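Local coordinates for protein yesU (Bacillus subtilis, PDB 1OQ1), which is of unknown function but has a galectin-like beta-sandwich fold, related to the concanavalin-like lectins and glucanases, and so may bind carbohydrate, at residues C78-A83 and I200-M205; Y161-I166 and S175-P180; L11-L16 and D214-Q219. All coordinates share one frame; numbering follows the deposited sequence.

Contact 1: C78-A83 and I200-M205; sequences CMLFFA and IGFRQM. With ACY (acetic acid), chain E.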
loop_
_atom_site.group_PDB
_atom_site.type_symbol
_atom_site.label_atom_id
_atom_site.label_comp_id
_atom_site.label_asym_id
_atom_site.label_seq_id
_atom_site.Cartn_x
_atom_site.Cartn_y
_atom_site.Cartn_z
ATOM N N CYS A 78 7.127 -4.780 2.039
ATOM C CA CYS A 78 6.373 -3.737 1.366
ATOM C C CYS A 78 4.972 -3.664 1.961
ATOM O O CYS A 78 4.468 -4.647 2.508
ATOM C CB CYS A 78 6.312 -4.006 -0.134
ATOM S SG CYS A 78 7.941 -3.892 -0.928
HETATM N N MSE A 79 4.346 -2.498 1.853
HETATM C CA MSE A 79 3.022 -2.304 2.424
HETATM C C MSE A 79 2.307 -1.128 1.768
HETATM O O MSE A 79 2.895 -0.071 1.563
HETATM C CB MSE A 79 3.161 -2.048 3.932
HETATM C CG MSE A 79 1.859 -1.882 4.689
HETATM SE SE MSE A 79 2.148 -1.318 6.531
HETATM C CE MSE A 79 3.180 -2.831 7.160
ATOM N N LEU A 80 1.036 -1.315 1.433
ATOM C CA LEU A 80 0.272 -0.235 0.830
ATOM C C LEU A 80 -0.721 0.314 1.842
ATOM O O LEU A 80 -1.455 -0.448 2.467
ATOM C CB LEU A 80 -0.507 -0.721 -0.396
ATOM C CG LEU A 80 -1.110 0.442 -1.194
ATOM C CD1 LEU A 80 -0.071 0.953 -2.178
ATOM C CD2 LEU A 80 -2.353 -0.000 -1.938
ATOM N N PHE A 81 -0.718 1.630 2.013
ATOM C CA PHE A 81 -1.658 2.299 2.904
ATOM C C PHE A 81 -2.750 2.864 1.991
ATOM O O PHE A 81 -2.453 3.339 0.893
ATOM C CB PHE A 81 -0.981 3.468 3.635
ATOM C CG PHE A 81 -0.236 3.071 4.883
ATOM C CD1 PHE A 81 -0.880 3.064 6.118
ATOM C CD2 PHE A 81 1.107 2.707 4.824
ATOM C CE1 PHE A 81 -0.192 2.700 7.281
ATOM C CE2 PHE A 81 1.801 2.343 5.979
ATOM C CZ PHE A 81 1.148 2.341 7.209
ATOM N N PHE A 82 -4.005 2.789 2.422
ATOM C CA PHE A 82 -5.107 3.364 1.646
ATOM C C PHE A 82 -6.242 3.836 2.565
ATOM O O PHE A 82 -6.310 3.431 3.721
ATOM C CB PHE A 82 -5.605 2.388 0.555
ATOM C CG PHE A 82 -5.982 1.014 1.049
ATOM C CD1 PHE A 82 -7.312 0.600 1.028
ATOM C CD2 PHE A 82 -5.005 0.103 1.444
ATOM C CE1 PHE A 82 -7.668 -0.703 1.385
ATOM C CE2 PHE A 82 -5.348 -1.208 1.804
ATOM C CZ PHE A 82 -6.681 -1.610 1.772
ATOM N N ALA A 83 -7.117 4.703 2.059
ATOM C CA ALA A 83 -8.215 5.256 2.865
ATOM C C ALA A 83 -7.622 5.915 4.116
ATOM O O ALA A 83 -8.188 5.840 5.211
ATOM C CB ALA A 83 -9.203 4.149 3.268
ATOM N N ILE A 200 -3.316 7.318 -0.475
ATOM C CA ILE A 200 -2.698 6.018 -0.708
ATOM C C ILE A 200 -1.189 6.232 -0.582
ATOM O O ILE A 200 -0.649 7.205 -1.115
ATOM C CB ILE A 200 -3.016 5.478 -2.113
ATOM C CG1 ILE A 200 -4.506 5.134 -2.199
ATOM C CG2 ILE A 200 -2.146 4.253 -2.407
ATOM C CD1 ILE A 200 -4.962 4.705 -3.566
ATOM N N GLY A 201 -0.517 5.333 0.128
ATOM C CA GLY A 201 0.916 5.466 0.317
ATOM C C GLY A 201 1.671 4.159 0.174
ATOM O O GLY A 201 1.113 3.076 0.369
ATOM N N PHE A 202 2.955 4.273 -0.152
ATOM C CA PHE A 202 3.824 3.123 -0.343
ATOM C C PHE A 202 4.877 3.042 0.749
ATOM O O PHE A 202 5.741 3.914 0.848
ATOM C CB PHE A 202 4.515 3.227 -1.704
ATOM C CG PHE A 202 3.578 3.089 -2.866
ATOM C CD1 PHE A 202 3.448 1.870 -3.530
ATOM C CD2 PHE A 202 2.786 4.160 -3.266
ATOM C CE1 PHE A 202 2.540 1.722 -4.574
ATOM C CE2 PHE A 202 1.873 4.021 -4.313
ATOM C CZ PHE A 202 1.751 2.799 -4.966
ATOM N N ARG A 203 4.806 1.997 1.568
ATOM C CA ARG A 203 5.783 1.821 2.637
ATOM C C ARG A 203 6.757 0.693 2.355
ATOM O O ARG A 203 6.425 -0.288 1.693
ATOM C CB ARG A 203 5.085 1.536 3.973
ATOM C CG ARG A 203 6.045 1.120 5.100
ATOM C CD ARG A 203 5.297 0.930 6.413
ATOM N NE ARG A 203 6.168 0.646 7.557
ATOM C CZ ARG A 203 7.060 1.504 8.047
ATOM N NH1 ARG A 203 7.214 2.696 7.491
ATOM N NH2 ARG A 203 7.775 1.186 9.119
ATOM N N GLN A 204 7.976 0.846 2.854
ATOM C CA GLN A 204 8.986 -0.187 2.721
ATOM C C GLN A 204 9.786 -0.225 4.002
ATOM O O GLN A 204 10.012 0.811 4.630
ATOM C CB GLN A 204 9.956 0.094 1.568
ATOM C CG GLN A 204 9.370 -0.036 0.177
ATOM C CD GLN A 204 10.448 -0.087 -0.898
ATOM O OE1 GLN A 204 11.640 0.092 -0.617
ATOM N NE2 GLN A 204 10.035 -0.328 -2.135
HETATM N N MSE A 205 10.182 -1.426 4.400
HETATM C CA MSE A 205 11.031 -1.590 5.566
HETATM C C MSE A 205 12.400 -1.817 4.947
HETATM O O MSE A 205 12.546 -2.660 4.059
HETATM C CB MSE A 205 10.631 -2.815 6.389
HETATM C CG MSE A 205 9.405 -2.621 7.257
HETATM SE SE MSE A 205 9.218 -4.070 8.526
HETATM C CE MSE A 205 10.395 -3.407 9.923
HETATM C C ACY E . 6.930 -1.972 9.967
HETATM O O ACY E . 6.171 -1.997 8.897
HETATM O OXT ACY E . 7.786 -1.079 10.296
HETATM C CH3 ACY E . 6.734 -3.165 10.886
#
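Met79 and Phe81 pair with Arg203 and Gly201 through four backbone hydrogen bonds, joining antiparallel strands whose short axes approach to 4.5 Å at 161°. Arg203 N to Met79 O is nearly straight, with an N-H...O angle of 167°. At the non-hydrogen-bonded pairs, the CA atoms of Cys78 and Leu80 make CA-H...O contacts with Arg203 O and Gly201 O, respectively.

The side chains divide between the two faces of the sheet. One face carries Met79, Phe81 and Arg203. The arginine runs extended from CG to NE and lies alongside both neighbours, pointing the same way. Its CD touches Phe81 CE2 at the ring edge, 3.8 Å away, and lies 3.9 Å from the selenium SE of Met79. Gly201 contributes no side chain beside Phe81. The guanidinium grips an acetate with two nearly straight bonds, Arg203 NE to O at 3.0 Å and Arg203 NH2 to OXT at 2.6 Å. The acetate thus meets the guanidinium at its edge. It probably comes from the crystallisation liquor. SE of Met205 lies 3.4 Å from the acetate carbon C. Arg203 NH1 turns elsewhere and bonds to Gly102 O.

The other face carries Leu80 and Phe202, with Cys78 and Gln204 farther along. Leu80 has CG anti to the backbone N (chi1 -170°), which brings CD1 over one face of the Phe202 ring, 3.8 Å from its centroid, in a CH-pi contact. The same methyl touches Ile200 CG2 at 3.9 Å. Trp67 and Phe215 meet the Phe202 ring edge-to-face from the opposing sheet.

This is a central strand pair of a galectin-like beta-sandwich. The face with Leu80 and Phe202 belongs to the core between the sheets. On its other face Arg203 holds the acetate in this crystal; whether anything binds there in the cell is not known.

Contact 2: Y161-I166 and S175-P180; sequences YRMKLI and SINGLP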
loop_
_atom_site.group_PDB
_atom_site.type_symbol
_atom_site.label_atom_id
_atom_site.label_comp_id
_atom_site.label_asym_id
_atom_site.label_seq_id
_atom_site.Cartn_x
_atom_site.Cartn_y
_atom_site.Cartn_z
ATOM N N TYR A 161 4.968 -7.893 -11.377
ATOM C CA TYR A 161 3.746 -8.582 -10.978
ATOM C C TYR A 161 2.601 -7.563 -10.981
ATOM O O TYR A 161 2.795 -6.407 -10.608
ATOM C CB TYR A 161 3.939 -9.203 -9.590
ATOM C CG TYR A 161 4.942 -10.335 -9.593
ATOM C CD1 TYR A 161 4.535 -11.650 -9.817
ATOM C CD2 TYR A 161 6.309 -10.081 -9.460
ATOM C CE1 TYR A 161 5.464 -12.689 -9.917
ATOM C CE2 TYR A 161 7.251 -11.117 -9.560
ATOM C CZ TYR A 161 6.819 -12.413 -9.794
ATOM O OH TYR A 161 7.733 -13.432 -9.961
ATOM N N ARG A 162 1.419 -7.994 -11.422
ATOM C CA ARG A 162 0.243 -7.121 -11.502
ATOM C C ARG A 162 -0.568 -7.150 -10.209
ATOM O O ARG A 162 -1.223 -8.142 -9.896
ATOM C CB ARG A 162 -0.634 -7.544 -12.688
ATOM C CG ARG A 162 -0.119 -7.075 -14.054
ATOM C CD ARG A 162 -0.387 -5.584 -14.236
ATOM N NE ARG A 162 0.169 -5.022 -15.467
ATOM C CZ ARG A 162 -0.320 -5.218 -16.691
ATOM N NH1 ARG A 162 -1.391 -5.977 -16.879
ATOM N NH2 ARG A 162 0.262 -4.631 -17.731
HETATM N N MSE A 163 -0.500 -6.057 -9.459
HETATM C CA MSE A 163 -1.193 -5.939 -8.175
HETATM C C MSE A 163 -2.528 -5.224 -8.358
HETATM O O MSE A 163 -2.598 -4.223 -9.063
HETATM C CB MSE A 163 -0.317 -5.146 -7.208
HETATM C CG MSE A 163 1.167 -5.401 -7.399
HETATM SE SE MSE A 163 1.731 -7.178 -6.889
HETATM C CE MSE A 163 1.206 -8.244 -8.382
ATOM N N LYS A 164 -3.579 -5.731 -7.718
ATOM C CA LYS A 164 -4.903 -5.117 -7.832
ATOM C C LYS A 164 -5.631 -5.165 -6.497
ATOM O O LYS A 164 -5.764 -6.222 -5.887
ATOM C CB LYS A 164 -5.743 -5.827 -8.903
ATOM C CG LYS A 164 -7.126 -5.198 -9.097
ATOM C CD LYS A 164 -7.936 -5.869 -10.206
ATOM C CE LYS A 164 -7.361 -5.576 -11.583
ATOM N NZ LYS A 164 -8.194 -6.168 -12.676
ATOM N N LEU A 165 -6.102 -4.003 -6.062
ATOM C CA LEU A 165 -6.795 -3.859 -4.793
ATOM C C LEU A 165 -8.163 -3.210 -4.971
ATOM O O LEU A 165 -8.273 -2.176 -5.626
ATOM C CB LEU A 165 -5.948 -2.987 -3.861
ATOM C CG LEU A 165 -6.522 -2.688 -2.475
ATOM C CD1 LEU A 165 -6.421 -3.934 -1.613
ATOM C CD2 LEU A 165 -5.751 -1.544 -1.834
ATOM N N ILE A 166 -9.198 -3.814 -4.392
ATOM C CA ILE A 166 -10.547 -3.255 -4.460
ATOM C C ILE A 166 -10.932 -2.730 -3.078
ATOM O O ILE A 166 -10.747 -3.420 -2.078
ATOM C CB ILE A 166 -11.606 -4.315 -4.862
ATOM C CG1 ILE A 166 -11.299 -4.870 -6.255
ATOM C CG2 ILE A 166 -13.009 -3.689 -4.844
ATOM C CD1 ILE A 166 -12.199 -6.025 -6.643
ATOM N N SER A 175 -5.533 -9.096 -5.109
ATOM C CA SER A 175 -5.088 -10.156 -6.005
ATOM C C SER A 175 -3.728 -9.816 -6.599
ATOM O O SER A 175 -3.342 -8.649 -6.654
ATOM C CB SER A 175 -6.103 -10.372 -7.133
ATOM O OG SER A 175 -6.181 -9.244 -7.989
ATOM N N ILE A 176 -3.006 -10.852 -7.014
ATOM C CA ILE A 176 -1.692 -10.708 -7.636
ATOM C C ILE A 176 -1.721 -11.561 -8.901
ATOM O O ILE A 176 -1.978 -12.765 -8.841
ATOM C CB ILE A 176 -0.564 -11.212 -6.703
ATOM C CG1 ILE A 176 -0.493 -10.325 -5.455
ATOM C CG2 ILE A 176 0.770 -11.207 -7.448
ATOM C CD1 ILE A 176 0.477 -10.825 -4.390
ATOM N N ASN A 177 -1.450 -10.933 -10.040
ATOM C CA ASN A 177 -1.484 -11.619 -11.326
ATOM C C ASN A 177 -2.842 -12.304 -11.496
ATOM O O ASN A 177 -2.940 -13.376 -12.086
ATOM C CB ASN A 177 -0.332 -12.634 -11.434
ATOM C CG ASN A 177 1.001 -11.966 -11.761
ATOM O OD1 ASN A 177 1.126 -10.746 -11.679
ATOM N ND2 ASN A 177 1.998 -12.763 -12.130
ATOM N N GLY A 178 -3.883 -11.665 -10.961
ATOM C CA GLY A 178 -5.234 -12.196 -11.071
ATOM C C GLY A 178 -5.635 -13.245 -10.049
ATOM O O GLY A 178 -6.806 -13.624 -9.979
ATOM N N LEU A 179 -4.677 -13.724 -9.261
ATOM C CA LEU A 179 -4.966 -14.736 -8.247
ATOM C C LEU A 179 -5.450 -14.072 -6.967
ATOM O O LEU A 179 -4.751 -13.238 -6.395
ATOM C CB LEU A 179 -3.708 -15.557 -7.941
ATOM C CG LEU A 179 -3.849 -16.640 -6.862
ATOM C CD1 LEU A 179 -4.714 -17.779 -7.394
ATOM C CD2 LEU A 179 -2.471 -17.163 -6.449
ATOM N N PRO A 180 -6.663 -14.419 -6.501
ATOM C CA PRO A 180 -7.156 -13.800 -5.267
ATOM C C PRO A 180 -6.224 -14.178 -4.118
ATOM O O PRO A 180 -5.854 -15.343 -3.975
ATOM C CB PRO A 180 -8.546 -14.412 -5.101
ATOM C CG PRO A 180 -8.961 -14.703 -6.518
ATOM C CD PRO A 180 -7.695 -15.278 -7.107
HETATM O O HOH W 1 -4.003 -8.972 -9.797
HETATM O O HOH W 2 -8.482 -7.532 -6.369
#
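Lys164 and Ser175 form an antiparallel hydrogen-bonded pair in the hairpin of strands 161-168 and 171-176, with Lys164 N to Ser175 O at 3.1 Å and Ser175 N to Lys164 O at 3.0 Å. Asn177 N continues the pairing by donating to Arg162 O. The next bond uses a side chain. Asn177 OD1 accepts from Arg162 N at 2.8 Å, and the donor lies almost on the extended CG-OD1 line, at 179°. The asparagine thus carries the pairing on past the point where its own backbone turns away. That turn, a type I' beta turn from Ile176 to Leu179 with Asn177 and Gly178 at its corners, joins strands 171-176 and 179-185.

Water adds a second polar layer. Water 1 donates to Arg162 O, accepts from Gly178 N and is hydrogen-bonded to Ser175 OG at 2.8 Å. Water 2 joins Lys164 O to the same hydroxyl. Ser175 OG stands between the backbone N and the carbonyl carbon (chi1 66°), on the face it shares with Lys164, and touches Lys164 CB at 3.6 Å.

Apolar and flat-group contacts are fewer. Met163 bends at chi2, and its SE lies 4.1 Å from Ile176 CG1; the position of its methyl is doubtful. The Asn177 amide crosses the Tyr161 side chain obliquely, its plane only 20° from that of the ring, and ND2 comes to 3.6 Å from Tyr161 CD1.

Strand 161-168 lies between strands 171-176 and 63-73 in its sheet. Arg162 makes a salt bridge to Asp68 on strand 63-73. Met163 packs on Trp67 and Phe69 of that strand. Leu165 reaches Leu80 and Phe82 on strand 76-86 of the other sheet.

Contact 3: L11-L16 and D214-Q219; sequences LYRNPL and DFAVHQ
A classic beta bulge marks this antiparallel pairing of the N-terminal and C-terminal strands, where Leu11 and Tyr12 both face Val217. Val217 O accepts from both residues, from Leu11 N at 2.8 Å and Tyr12 N at 3.2 Å, with both donors in the carbonyl plane. Beyond the bulge the pairing is regular, with Val217 N to Tyr12 O and a reciprocal pair of bonds between Asn14 and Phe215.

Tyr12 has CG anti to the backbone N (chi1 178°) and crosses Phe215 obliquely. Its CE2 meets Phe215 CE2 at 3.7 Å, and the ring planes stand 68° apart. Asn14 ND2 donates to Tyr12 OH at 3.1 Å and also bonds to Asp21 O. The other end of that amide forms an Asx turn, in which Asn14 OD1 accepts from Leu16 N at 2.9 Å. The turn leads the chain out of the strand, and Leu16 CD1 then packs on Phe215 CB at 3.9 Å.

On the other face, the Arg13 guanidinium lays one face over Ala216 CB. Its NH2 comes to the edge of the His218 ring, 3.6 Å from NE2.

The Tyr12 ring meets Phe59, in a loop, edge-to-face. Strand 209-222 runs between strands 5-14 and 63-73, and Phe215 touches Val65 of strand 63-73.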
loop_
_atom_site.group_PDB
_atom_site.type_symbol
_atom_site.label_atom_id
_atom_site.label_comp_id
_atom_site.label_asym_id
_atom_site.label_seq_id
_atom_site.Cartn_x
_atom_site.Cartn_y
_atom_site.Cartn_z
ATOM N N LEU A 11 -9.709 7.517 -12.607
ATOM C CA LEU A 11 -9.653 8.709 -11.771
ATOM C C LEU A 11 -8.250 9.279 -11.667
ATOM O O LEU A 11 -8.075 10.482 -11.461
ATOM C CB LEU A 11 -10.150 8.385 -10.363
ATOM C CG LEU A 11 -11.552 7.790 -10.260
ATOM C CD1 LEU A 11 -11.884 7.524 -8.803
ATOM C CD2 LEU A 11 -12.559 8.751 -10.872
ATOM N N TYR A 12 -7.253 8.415 -11.827
ATOM C CA TYR A 12 -5.861 8.824 -11.688
ATOM C C TYR A 12 -4.938 7.767 -12.277
ATOM O O TYR A 12 -5.193 6.568 -12.158
ATOM C CB TYR A 12 -5.558 8.989 -10.194
ATOM C CG TYR A 12 -4.141 9.369 -9.836
ATOM C CD1 TYR A 12 -3.742 10.705 -9.807
ATOM C CD2 TYR A 12 -3.206 8.393 -9.486
ATOM C CE1 TYR A 12 -2.446 11.063 -9.433
ATOM C CE2 TYR A 12 -1.907 8.740 -9.115
ATOM C CZ TYR A 12 -1.537 10.075 -9.091
ATOM O OH TYR A 12 -0.258 10.427 -8.721
ATOM N N ARG A 13 -3.867 8.216 -12.917
ATOM C CA ARG A 13 -2.894 7.302 -13.484
ATOM C C ARG A 13 -1.531 7.979 -13.467
ATOM O O ARG A 13 -1.368 9.091 -13.982
ATOM C CB ARG A 13 -3.278 6.921 -14.915
ATOM C CG ARG A 13 -2.306 5.947 -15.566
ATOM C CD ARG A 13 -2.732 5.602 -16.981
ATOM N NE ARG A 13 -3.831 4.641 -17.037
ATOM C CZ ARG A 13 -3.704 3.341 -16.782
ATOM N NH1 ARG A 13 -2.522 2.837 -16.446
ATOM N NH2 ARG A 13 -4.755 2.538 -16.882
ATOM N N ASN A 14 -0.563 7.307 -12.856
ATOM C CA ASN A 14 0.798 7.816 -12.751
ATOM C C ASN A 14 1.756 6.743 -13.267
ATOM O O ASN A 14 1.896 5.678 -12.666
ATOM C CB ASN A 14 1.120 8.137 -11.291
ATOM C CG ASN A 14 2.411 8.912 -11.136
ATOM O OD1 ASN A 14 3.375 8.684 -11.864
ATOM N ND2 ASN A 14 2.440 9.829 -10.174
ATOM N N PRO A 15 2.420 7.008 -14.402
ATOM C CA PRO A 15 3.364 6.057 -14.998
ATOM C C PRO A 15 4.571 5.747 -14.105
ATOM O O PRO A 15 5.143 4.656 -14.185
ATOM C CB PRO A 15 3.786 6.754 -16.294
ATOM C CG PRO A 15 2.611 7.617 -16.623
ATOM C CD PRO A 15 2.222 8.172 -15.284
ATOM N N LEU A 16 4.946 6.711 -13.265
ATOM C CA LEU A 16 6.097 6.576 -12.372
ATOM C C LEU A 16 7.359 6.303 -13.194
ATOM O O LEU A 16 8.141 5.400 -12.880
ATOM C CB LEU A 16 5.866 5.442 -11.361
ATOM C CG LEU A 16 4.731 5.634 -10.347
ATOM C CD1 LEU A 16 4.584 4.381 -9.492
ATOM C CD2 LEU A 16 5.019 6.841 -9.464
ATOM N N ASP A 214 3.328 2.223 -13.404
ATOM C CA ASP A 214 1.911 2.358 -13.747
ATOM C C ASP A 214 0.907 2.231 -12.608
ATOM O O ASP A 214 0.113 1.288 -12.567
ATOM C CB ASP A 214 1.549 1.349 -14.844
ATOM C CG ASP A 214 2.459 1.455 -16.058
ATOM O OD1 ASP A 214 2.900 2.578 -16.379
ATOM O OD2 ASP A 214 2.724 0.415 -16.697
ATOM N N PHE A 215 0.945 3.198 -11.701
ATOM C CA PHE A 215 0.048 3.254 -10.555
ATOM C C PHE A 215 -1.248 3.931 -11.016
ATOM O O PHE A 215 -1.232 5.082 -11.458
ATOM C CB PHE A 215 0.733 4.054 -9.444
ATOM C CG PHE A 215 -0.168 4.448 -8.307
ATOM C CD1 PHE A 215 -1.028 3.526 -7.720
ATOM C CD2 PHE A 215 -0.114 5.739 -7.791
ATOM C CE1 PHE A 215 -1.823 3.883 -6.634
ATOM C CE2 PHE A 215 -0.904 6.111 -6.704
ATOM C CZ PHE A 215 -1.763 5.176 -6.123
ATOM N N ALA A 216 -2.367 3.220 -10.920
ATOM C CA ALA A 216 -3.641 3.787 -11.365
ATOM C C ALA A 216 -4.790 3.512 -10.410
ATOM O O ALA A 216 -4.763 2.541 -9.656
ATOM C CB ALA A 216 -3.983 3.247 -12.746
ATOM N N VAL A 217 -5.795 4.383 -10.456
ATOM C CA VAL A 217 -6.988 4.256 -9.626
ATOM C C VAL A 217 -8.220 4.426 -10.518
ATOM O O VAL A 217 -8.372 5.445 -11.194
ATOM C CB VAL A 217 -7.028 5.338 -8.510
ATOM C CG1 VAL A 217 -8.254 5.136 -7.628
ATOM C CG2 VAL A 217 -5.765 5.276 -7.672
ATOM N N HIS A 218 -9.087 3.419 -10.528
ATOM C CA HIS A 218 -10.313 3.457 -11.321
ATOM C C HIS A 218 -11.515 3.333 -10.391
ATOM O O HIS A 218 -11.389 2.870 -9.256
ATOM C CB HIS A 218 -10.355 2.289 -12.317
ATOM C CG HIS A 218 -9.368 2.400 -13.440
ATOM N ND1 HIS A 218 -9.725 2.807 -14.709
ATOM C CD2 HIS A 218 -8.041 2.140 -13.488
ATOM C CE1 HIS A 218 -8.659 2.789 -15.490
ATOM N NE2 HIS A 218 -7.625 2.388 -14.774
ATOM N N GLN A 219 -12.680 3.750 -10.875
ATOM C CA GLN A 219 -13.908 3.639 -10.095
ATOM C C GLN A 219 -14.216 2.148 -9.998
ATOM O O GLN A 219 -14.006 1.411 -10.961
ATOM C CB GLN A 219 -15.064 4.333 -10.819
ATOM C CG GLN A 219 -15.100 5.842 -10.704
ATOM C CD GLN A 219 -15.580 6.304 -9.344
ATOM O OE1 GLN A 219 -16.570 5.791 -8.818
ATOM N NE2 GLN A 219 -14.892 7.284 -8.771
#

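How the contacts relate
Contact 1 is wholly buried near the centre of the chain, whereas contacts 2 and 3 are partly buried and lie farther out. Contacts 2 and 3 belong to one sheet and do not touch each other. Contact 1 lies in the opposing sheet and meets both: Leu80 and Phe82 pack on Leu165, and Ile200 and Phe202 pack on Phe215. Along the chain, contact 2 is nested inside contact 1, and contact 1 inside contact 3. All three rest on antiparallel backbone bonds. Contact 2 adds water and a side-chain amide, contact 3 is modified by a bulge and an Asx turn, and in contact 1 an arginine on one face binds an acetate.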